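Local coordinates for protein pullulanase (Bacillus acidopullulyticus, PDB 2WAN) that hydrolyses the alpha-1,6-glycosidic bonds of pullulan and probably of branched starch polysaccharides, at residues 432-437 / 481-486; 486-491 / 546-551; 490-495 / 552-557. All blocks are in the same frame, centred on the assembly; numbering follows the deposited sequence.

Interaction 1: 432-437 / 481-486; sequences DEVIYE and LGITTV
The ring of Tyr436 meets Leu481 and Ile483 obliquely, on one flank. Leu481 CD2 lies 3.5 Å from Tyr436 CE2, and Ile483 CG2 is 3.9 Å from Tyr436 CD2. Further in, Ile483 CG1 packs 3.8 Å from Tyr436 CB. The side chains of Tyr436 and Leu481 cross at about a right angle. With CG anti to the backbone N (chi1 -177°), the ring is carried to Leu481 and Ile483 at the end of helix 474-481, and its hydroxyl bonds to Glu781. Helix 811-826 packs on Leu481 and Ile483, so this cluster belongs to the layer between barrel and helices. The other flat group is the carboxylate of Glu433. Thr485 OG1 stands 3.2 Å from Glu433 CD, almost equally far from the two oxygens and badly angled for a hydrogen bond to either. Glu433 OE1 has a weak bond to Asn549 instead. Thr485 OG1 pairs with Thr484 OG1 at 2.8 Å. That same Thr484 OG1 accepts the N-H of Val434 at 2.8 Å, in a fairly straight bond of 157°. A side-chain hydroxyl thus appears to take the place of a backbone carbonyl where the strand pairing begins. Thr484 N returns a bond to Val434 O at 3.0 Å, and Thr485 N adds a weak one to the same oxygen. Next, Tyr436 N reaches Thr485 O at 2.9 Å. Ile435 pairs with Thr485 on one face of the sheet, and Tyr436 with Val486 on the other. Gly482, with positive phi, ends helix 474-481 and turns the chain into its strand. This closes a beta-alpha-beta crossover, the repeating unit of the (beta/alpha)8 barrel of alpha-amylase family enzymes.

Interaction 2: 486-491 / 546-551; sequences VQLQPV and IGVNMD
Two neighbouring parallel strands of the catalytic barrel join here, Gln487 pairing with Asn549, and Leu488 with Met550. Four backbone bonds tie them: Val486 N to Gly547 O, Asn549 N to Val486 O (2.9 Å), Leu488 N to Asn549 O, and Asp551 N to Leu488 O (3.0 Å). On the face of Leu488 and Val548, Leu488 CD1 touches Val548 CG1 at 3.8 Å, under helix 529-543. Gln487 and Asn549 lie on the opposite face, inside the barrel, and both bond to the hydroxyl of Tyr649. A water links Gln487 NE2 (2.8 Å) to Asp551 OD2 (2.7 Å). The Asp551 carboxylate is held further by Arg620 on OD1 and Tyr509 on OD2, so its rotation is well fixed. A chi1 of -169° lays the carboxylate beside the Pro490 ring, with Asp551 OD2 3.6 Å from Pro490 CD. Met550 bends at chi3 (61°), and its CE meets Val491 CG2 at 3.8 Å, the side chains at about a right angle. A second water accepts the N-H of Val491 at 3.0 Å as the chain leaves the strand. Twisted by 27°, the pair is typical of adjacent strands in a (beta/alpha)8 barrel.

Interaction 3: 490-495 / 552-557; sequences PVEEFN and VVYNHT
Glu492 reaches across to Val552 and Tyr554. Its CB heads toward 552-557. CG and CD continue in an extended chain (chi2 176°), and CG packs on Met550. CD lies 3.8 Å from Val552 CG1. The two oxygens then part ways. OE1 accepts a water at 2.8 Å, and that water takes the N-H of Val553 at 2.9 Å, so the carboxylate holds the backbone of the other segment through one solvent molecule. OE2 lies 3.5 Å from Val552 CG1 and 2.8 Å from Tyr554 OH. The carboxylate and the phenol ring are turned 72° apart, and the side chains cross at about a right angle. Tyr554 OH is hydrogen-bonded to Ser606. Helix 597-614 covers the tyrosine through Val603, Val607 and Trp610, and Glu492, itself buried, touches the same Trp610. With an alanine here, the water on Val553 N would probably lose its acceptor, and a gap would be likely to open between Val552 and the Tyr554 hydroxyl. Apart from this group, Pro490 CG rests 3.8 Å from Val553 CG2, an apolar touch that joins the two segments just beyond barrel strands 485-488 and 547-552. Val553 to His556 form a type I turn. Beyond the contact, Asn555 ND2 bonds to Asp622, the residue that follows strand 618-621. The sequence Asp-Val-Val-Tyr-Asn-His, spanning the end of the third barrel strand and this turn, is the first conserved region of glycoside hydrolase family 13, at the active-site end of the barrel.

Interactions 1 and 2 pair the first three barrel strands; interaction 3 lies past the ends of the second and third. Interactions 1 and 2 share Val486, their centres 10 Å apart. Strand 485-488 stands between 435-438 and 547-552. Two probable hydrogen bonds stitch them further: Tyr436 O to Gln487 N and Thr484 O to Gly547 N, each 2.9 Å. Interaction 3 shares Pro490 and Val491 with interaction 2; their centres are 13 Å apart, and Met550 CE touches Glu492 CG at 3.6 Å. Centres of interactions 1 and 3 lie 23 Å apart. Interaction 1 lies toward the N-terminal ends of the strands, interaction 3 on the C-terminal side, where family 13 enzymes carry their active site.

Interaction 1: 432-437 / 481-486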
loop_
_atom_site.group_PDB
_atom_site.type_symbol
_atom_site.label_atom_id
_atom_site.label_comp_id
_atom_site.label_asym_id
_atom_site.label_seq_id
_atom_site.Cartn_x
_atom_site.Cartn_y
_atom_site.Cartn_z
ATOM N N ASP A 432 5.567 18.407 -8.417
ATOM C CA ASP A 432 6.095 18.742 -9.729
ATOM C C ASP A 432 5.880 17.628 -10.758
ATOM O O ASP A 432 6.268 17.792 -11.928
ATOM C CB ASP A 432 7.599 19.061 -9.641
ATOM C CG ASP A 432 7.879 20.283 -8.762
ATOM O OD1 ASP A 432 7.033 21.198 -8.731
ATOM O OD2 ASP A 432 8.926 20.303 -8.099
ATOM N N GLU A 433 5.281 16.516 -10.342
ATOM C CA GLU A 433 4.992 15.425 -11.293
ATOM C C GLU A 433 3.565 15.518 -11.820
ATOM O O GLU A 433 2.677 15.964 -11.115
ATOM C CB GLU A 433 5.214 14.048 -10.651
ATOM C CG GLU A 433 6.681 13.809 -10.263
ATOM C CD GLU A 433 7.075 12.357 -10.164
ATOM O OE1 GLU A 433 6.190 11.488 -9.997
ATOM O OE2 GLU A 433 8.300 12.080 -10.262
ATOM N N VAL A 434 3.381 15.137 -13.085
ATOM C CA VAL A 434 2.041 14.862 -13.635
ATOM C C VAL A 434 2.092 13.413 -14.102
ATOM O O VAL A 434 2.746 13.086 -15.111
ATOM C CB VAL A 434 1.656 15.797 -14.795
ATOM C CG1 VAL A 434 0.179 15.554 -15.154
ATOM C CG2 VAL A 434 1.832 17.251 -14.382
ATOM N N ILE A 435 1.404 12.562 -13.346
ATOM C CA ILE A 435 1.590 11.118 -13.430
ATOM C C ILE A 435 0.555 10.511 -14.395
ATOM O O ILE A 435 -0.632 10.783 -14.294
ATOM C CB ILE A 435 1.506 10.474 -12.020
ATOM C CG1 ILE A 435 2.619 11.034 -11.119
ATOM C CG2 ILE A 435 1.643 8.955 -12.117
ATOM C CD1 ILE A 435 2.487 10.634 -9.629
ATOM N N TYR A 436 1.023 9.666 -15.309
ATOM C CA TYR A 436 0.191 9.077 -16.357
ATOM C C TYR A 436 0.246 7.557 -16.229
ATOM O O TYR A 436 1.280 6.943 -16.503
ATOM C CB TYR A 436 0.759 9.539 -17.701
ATOM C CG TYR A 436 0.037 9.137 -18.976
ATOM C CD1 TYR A 436 0.397 7.982 -19.662
ATOM C CD2 TYR A 436 -0.938 9.967 -19.536
ATOM C CE1 TYR A 436 -0.219 7.627 -20.869
ATOM C CE2 TYR A 436 -1.568 9.629 -20.747
ATOM C CZ TYR A 436 -1.193 8.477 -21.413
ATOM O OH TYR A 436 -1.794 8.163 -22.615
ATOM N N GLU A 437 -0.857 6.951 -15.790
ATOM C CA GLU A 437 -0.899 5.491 -15.567
ATOM C C GLU A 437 -1.065 4.715 -16.877
ATOM O O GLU A 437 -1.962 5.008 -17.670
ATOM C CB GLU A 437 -2.036 5.117 -14.610
ATOM C CG GLU A 437 -2.045 3.619 -14.213
ATOM C CD GLU A 437 -3.221 3.281 -13.276
ATOM O OE1 GLU A 437 -4.333 3.825 -13.461
ATOM O OE2 GLU A 437 -3.038 2.453 -12.375
ATOM N N LEU A 481 1.736 15.505 -25.055
ATOM C CA LEU A 481 0.771 15.671 -23.979
ATOM C C LEU A 481 1.338 16.452 -22.789
ATOM O O LEU A 481 0.600 17.179 -22.098
ATOM C CB LEU A 481 0.264 14.295 -23.541
ATOM C CG LEU A 481 -0.862 14.248 -22.504
ATOM C CD1 LEU A 481 -2.139 14.951 -23.040
ATOM C CD2 LEU A 481 -1.158 12.788 -22.115
ATOM N N GLY A 482 2.639 16.304 -22.530
ATOM C CA GLY A 482 3.268 17.082 -21.440
ATOM C C GLY A 482 3.385 16.409 -20.074
ATOM O O GLY A 482 3.912 17.006 -19.110
ATOM N N ILE A 483 2.931 15.163 -19.963
ATOM C CA ILE A 483 3.061 14.458 -18.678
ATOM C C ILE A 483 4.533 14.265 -18.323
ATOM O O ILE A 483 5.392 14.225 -19.204
ATOM C CB ILE A 483 2.249 13.117 -18.615
ATOM C CG1 ILE A 483 2.712 12.096 -19.688
ATOM C CG2 ILE A 483 0.716 13.422 -18.786
ATOM C CD1 ILE A 483 3.927 11.198 -19.257
ATOM N N THR A 484 4.828 14.205 -17.029
ATOM C CA THR A 484 6.221 14.157 -16.584
ATOM C C THR A 484 6.692 12.749 -16.229
ATOM O O THR A 484 7.896 12.501 -16.162
ATOM C CB THR A 484 6.465 15.015 -15.319
ATOM O OG1 THR A 484 5.798 14.420 -14.198
ATOM C CG2 THR A 484 5.959 16.448 -15.514
ATOM N N THR A 485 5.749 11.853 -15.943
ATOM C CA THR A 485 6.078 10.592 -15.299
ATOM C C THR A 485 5.060 9.545 -15.725
ATOM O O THR A 485 3.850 9.790 -15.661
ATOM C CB THR A 485 6.056 10.719 -13.739
ATOM O OG1 THR A 485 6.738 11.915 -13.340
ATOM C CG2 THR A 485 6.725 9.525 -13.074
ATOM N N VAL A 486 5.559 8.399 -16.199
ATOM C CA VAL A 486 4.686 7.253 -16.515
ATOM C C VAL A 486 4.659 6.323 -15.308
ATOM O O VAL A 486 5.711 5.906 -14.816
ATOM C CB VAL A 486 5.173 6.495 -17.783
ATOM C CG1 VAL A 486 4.381 5.197 -17.981
ATOM C CG2 VAL A 486 5.001 7.369 -19.007
#

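Interaction 2: 486-491 / 546-551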
loop_
_atom_site.group_PDB
_atom_site.type_symbol
_atom_site.label_atom_id
_atom_site.label_comp_id
_atom_site.label_asym_id
_atom_site.label_seq_id
_atom_site.Cartn_x
_atom_site.Cartn_y
_atom_site.Cartn_z
ATOM N N VAL A 486 5.559 8.399 -16.199
ATOM C CA VAL A 486 4.686 7.253 -16.515
ATOM C C VAL A 486 4.659 6.323 -15.308
ATOM O O VAL A 486 5.711 5.906 -14.816
ATOM C CB VAL A 486 5.173 6.495 -17.783
ATOM C CG1 VAL A 486 4.381 5.197 -17.981
ATOM C CG2 VAL A 486 5.001 7.369 -19.007
ATOM N N GLN A 487 3.459 5.999 -14.824
ATOM C CA GLN A 487 3.326 4.958 -13.818
ATOM C C GLN A 487 2.934 3.671 -14.528
ATOM O O GLN A 487 1.842 3.574 -15.088
ATOM C CB GLN A 487 2.290 5.333 -12.756
ATOM C CG GLN A 487 1.993 4.218 -11.705
ATOM C CD GLN A 487 0.841 4.608 -10.801
ATOM O OE1 GLN A 487 0.888 5.640 -10.136
ATOM N NE2 GLN A 487 -0.220 3.810 -10.807
ATOM N N LEU A 488 3.838 2.689 -14.520
ATOM C CA LEU A 488 3.567 1.415 -15.201
ATOM C C LEU A 488 2.781 0.468 -14.312
ATOM O O LEU A 488 3.162 0.264 -13.155
ATOM C CB LEU A 488 4.889 0.726 -15.584
ATOM C CG LEU A 488 5.799 1.419 -16.595
ATOM C CD1 LEU A 488 7.102 0.623 -16.687
ATOM C CD2 LEU A 488 5.119 1.522 -17.947
ATOM N N GLN A 489 1.709 -0.129 -14.845
ATOM C CA GLN A 489 1.024 -1.227 -14.135
ATOM C C GLN A 489 2.048 -2.363 -13.955
ATOM O O GLN A 489 3.099 -2.353 -14.604
ATOM C CB GLN A 489 -0.248 -1.666 -14.860
ATOM C CG GLN A 489 -1.378 -0.648 -14.707
ATOM C CD GLN A 489 -2.737 -1.252 -15.033
ATOM O OE1 GLN A 489 -3.276 -1.010 -16.100
ATOM N NE2 GLN A 489 -3.275 -2.060 -14.116
ATOM N N PRO A 490 1.796 -3.302 -13.034
ATOM C CA PRO A 490 2.883 -4.196 -12.572
ATOM C C PRO A 490 3.771 -4.853 -13.637
ATOM O O PRO A 490 3.291 -5.589 -14.520
ATOM C CB PRO A 490 2.130 -5.235 -11.756
ATOM C CG PRO A 490 1.066 -4.374 -11.085
ATOM C CD PRO A 490 0.573 -3.470 -12.217
ATOM N N VAL A 491 5.062 -4.566 -13.535
ATOM C CA VAL A 491 6.080 -5.245 -14.363
ATOM C C VAL A 491 6.989 -6.196 -13.554
ATOM O O VAL A 491 7.923 -6.773 -14.105
ATOM C CB VAL A 491 6.909 -4.252 -15.214
ATOM C CG1 VAL A 491 5.989 -3.431 -16.153
ATOM C CG2 VAL A 491 7.800 -3.342 -14.324
ATOM N N ILE A 546 11.040 12.058 -19.153
ATOM C CA ILE A 546 9.874 11.418 -18.534
ATOM C C ILE A 546 10.378 10.352 -17.556
ATOM O O ILE A 546 11.199 9.504 -17.911
ATOM C CB ILE A 546 8.924 10.783 -19.598
ATOM C CG1 ILE A 546 8.278 11.887 -20.442
ATOM C CG2 ILE A 546 7.802 9.938 -18.923
ATOM C CD1 ILE A 546 7.534 11.331 -21.697
ATOM N N GLY A 547 9.871 10.405 -16.331
ATOM C CA GLY A 547 10.222 9.449 -15.286
ATOM C C GLY A 547 9.379 8.194 -15.328
ATOM O O GLY A 547 8.359 8.140 -16.016
ATOM N N VAL A 548 9.808 7.188 -14.569
ATOM C CA VAL A 548 9.063 5.920 -14.474
ATOM C C VAL A 548 8.814 5.554 -13.012
ATOM O O VAL A 548 9.763 5.352 -12.237
ATOM C CB VAL A 548 9.834 4.756 -15.130
ATOM C CG1 VAL A 548 9.071 3.415 -14.932
ATOM C CG2 VAL A 548 10.047 5.033 -16.613
ATOM N N ASN A 549 7.536 5.454 -12.652
ATOM C CA ASN A 549 7.124 4.957 -11.342
ATOM C C ASN A 549 6.555 3.549 -11.504
ATOM O O ASN A 549 5.667 3.332 -12.330
ATOM C CB ASN A 549 6.035 5.861 -10.726
ATOM C CG ASN A 549 6.540 7.261 -10.372
ATOM O OD1 ASN A 549 7.740 7.528 -10.386
ATOM N ND2 ASN A 549 5.607 8.167 -10.063
ATOM N N MET A 550 7.042 2.596 -10.723
ATOM C CA MET A 550 6.494 1.237 -10.808
ATOM C C MET A 550 5.340 1.010 -9.850
ATOM O O MET A 550 5.491 1.214 -8.652
ATOM C CB MET A 550 7.600 0.207 -10.534
ATOM C CG MET A 550 8.518 -0.023 -11.738
ATOM S SD MET A 550 9.926 -1.120 -11.321
ATOM C CE MET A 550 9.088 -2.644 -10.850
ATOM N N ASP A 551 4.208 0.547 -10.380
ATOM C CA ASP A 551 3.150 -0.074 -9.539
ATOM C C ASP A 551 3.732 -1.379 -8.980
ATOM O O ASP A 551 4.176 -2.234 -9.748
ATOM C CB ASP A 551 1.936 -0.351 -10.427
ATOM C CG ASP A 551 0.691 -0.747 -9.657
ATOM O OD1 ASP A 551 0.782 -1.205 -8.498
ATOM O OD2 ASP A 551 -0.407 -0.582 -10.232
HETATM O O HOH W 1 -0.560 1.392 -12.073
HETATM O O HOH W 2 5.379 -1.811 -12.387
#

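Interaction 3: 490-495 / 552-557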
loop_
_atom_site.group_PDB
_atom_site.type_symbol
_atom_site.label_atom_id
_atom_site.label_comp_id
_atom_site.label_asym_id
_atom_site.label_seq_id
_atom_site.Cartn_x
_atom_site.Cartn_y
_atom_site.Cartn_z
ATOM N N PRO A 490 1.796 -3.302 -13.034
ATOM C CA PRO A 490 2.883 -4.196 -12.572
ATOM C C PRO A 490 3.771 -4.853 -13.637
ATOM O O PRO A 490 3.291 -5.589 -14.520
ATOM C CB PRO A 490 2.130 -5.235 -11.756
ATOM C CG PRO A 490 1.066 -4.374 -11.085
ATOM C CD PRO A 490 0.573 -3.470 -12.217
ATOM N N VAL A 491 5.062 -4.566 -13.535
ATOM C CA VAL A 491 6.080 -5.245 -14.363
ATOM C C VAL A 491 6.989 -6.196 -13.554
ATOM O O VAL A 491 7.923 -6.773 -14.105
ATOM C CB VAL A 491 6.909 -4.252 -15.214
ATOM C CG1 VAL A 491 5.989 -3.431 -16.153
ATOM C CG2 VAL A 491 7.800 -3.342 -14.324
ATOM N N GLU A 492 6.749 -6.343 -12.251
ATOM C CA GLU A 492 7.408 -7.433 -11.503
ATOM C C GLU A 492 6.666 -8.729 -11.816
ATOM O O GLU A 492 5.430 -8.784 -11.729
ATOM C CB GLU A 492 7.416 -7.178 -10.000
ATOM C CG GLU A 492 8.224 -5.941 -9.624
ATOM C CD GLU A 492 8.180 -5.594 -8.150
ATOM O OE1 GLU A 492 7.301 -6.109 -7.413
ATOM O OE2 GLU A 492 9.035 -4.768 -7.740
ATOM N N GLU A 493 7.436 -9.759 -12.185
ATOM C CA GLU A 493 6.921 -11.069 -12.598
ATOM C C GLU A 493 5.729 -11.575 -11.783
ATOM O O GLU A 493 5.808 -11.729 -10.556
ATOM C CB GLU A 493 8.042 -12.120 -12.520
ATOM C CG GLU A 493 7.625 -13.506 -13.025
ATOM C CD GLU A 493 7.620 -13.645 -14.534
ATOM O OE1 GLU A 493 7.994 -12.692 -15.245
ATOM O OE2 GLU A 493 7.199 -14.719 -15.024
ATOM N N PHE A 494 4.646 -11.845 -12.496
ATOM C CA PHE A 494 3.424 -12.340 -11.886
ATOM C C PHE A 494 3.007 -13.702 -12.458
ATOM O O PHE A 494 3.499 -14.136 -13.508
ATOM C CB PHE A 494 2.294 -11.287 -11.957
ATOM C CG PHE A 494 2.065 -10.693 -13.327
ATOM C CD1 PHE A 494 1.242 -11.341 -14.248
ATOM C CD2 PHE A 494 2.646 -9.461 -13.694
ATOM C CE1 PHE A 494 1.005 -10.796 -15.514
ATOM C CE2 PHE A 494 2.405 -8.909 -14.955
ATOM C CZ PHE A 494 1.586 -9.574 -15.870
ATOM N N ASN A 495 2.087 -14.373 -11.770
ATOM C CA ASN A 495 1.791 -15.777 -12.061
ATOM C C ASN A 495 0.741 -16.033 -13.150
ATOM O O ASN A 495 0.726 -17.112 -13.765
ATOM C CB ASN A 495 1.385 -16.475 -10.749
ATOM C CG ASN A 495 1.269 -17.982 -10.899
ATOM O OD1 ASN A 495 2.277 -18.686 -11.087
ATOM N ND2 ASN A 495 0.033 -18.486 -10.855
ATOM N N VAL A 552 3.773 -1.511 -7.657
ATOM C CA VAL A 552 4.342 -2.713 -7.006
ATOM C C VAL A 552 3.373 -3.298 -5.981
ATOM O O VAL A 552 2.638 -2.560 -5.306
ATOM C CB VAL A 552 5.733 -2.412 -6.352
ATOM C CG1 VAL A 552 6.805 -2.148 -7.448
ATOM C CG2 VAL A 552 5.633 -1.202 -5.411
ATOM N N VAL A 553 3.382 -4.623 -5.872
ATOM C CA VAL A 553 2.373 -5.368 -5.130
ATOM C C VAL A 553 3.043 -6.222 -4.039
ATOM O O VAL A 553 2.883 -7.451 -4.011
ATOM C CB VAL A 553 1.521 -6.245 -6.094
ATOM C CG1 VAL A 553 0.249 -6.787 -5.417
ATOM C CG2 VAL A 553 1.158 -5.450 -7.397
ATOM N N TYR A 554 3.752 -5.549 -3.130
ATOM C CA TYR A 554 4.377 -6.199 -1.965
ATOM C C TYR A 554 3.380 -6.649 -0.910
ATOM O O TYR A 554 3.757 -7.375 0.003
ATOM C CB TYR A 554 5.475 -5.316 -1.322
ATOM C CG TYR A 554 6.614 -5.068 -2.284
ATOM C CD1 TYR A 554 7.508 -6.099 -2.611
ATOM C CD2 TYR A 554 6.769 -3.830 -2.912
ATOM C CE1 TYR A 554 8.549 -5.898 -3.551
ATOM C CE2 TYR A 554 7.813 -3.615 -3.842
ATOM C CZ TYR A 554 8.689 -4.658 -4.154
ATOM O OH TYR A 554 9.685 -4.431 -5.079
ATOM N N ASN A 555 2.114 -6.248 -1.025
ATOM C CA ASN A 555 1.155 -6.520 0.054
ATOM C C ASN A 555 0.615 -7.960 0.104
ATOM O O ASN A 555 0.030 -8.344 1.115
ATOM C CB ASN A 555 -0.018 -5.525 0.000
ATOM C CG ASN A 555 -0.901 -5.739 -1.216
ATOM O OD1 ASN A 555 -1.675 -6.693 -1.260
ATOM N ND2 ASN A 555 -0.784 -4.862 -2.214
ATOM N N HIS A 556 0.779 -8.725 -0.985
ATOM C CA HIS A 556 0.344 -10.134 -1.059
ATOM C C HIS A 556 1.040 -10.858 -2.222
ATOM O O HIS A 556 1.533 -10.211 -3.140
ATOM C CB HIS A 556 -1.189 -10.250 -1.240
ATOM C CG HIS A 556 -1.671 -9.895 -2.615
ATOM N ND1 HIS A 556 -1.964 -10.845 -3.573
ATOM C CD2 HIS A 556 -1.918 -8.692 -3.192
ATOM C CE1 HIS A 556 -2.366 -10.239 -4.681
ATOM N NE2 HIS A 556 -2.349 -8.933 -4.473
ATOM N N THR A 557 1.056 -12.189 -2.193
ATOM C CA THR A 557 1.596 -12.986 -3.311
ATOM C C THR A 557 0.476 -13.726 -4.029
ATOM O O THR A 557 -0.654 -13.787 -3.530
ATOM C CB THR A 557 2.652 -14.017 -2.877
ATOM O OG1 THR A 557 2.049 -14.938 -1.957
ATOM C CG2 THR A 557 3.845 -13.338 -2.233
HETATM O O HOH W 3 4.563 -6.392 -7.797
#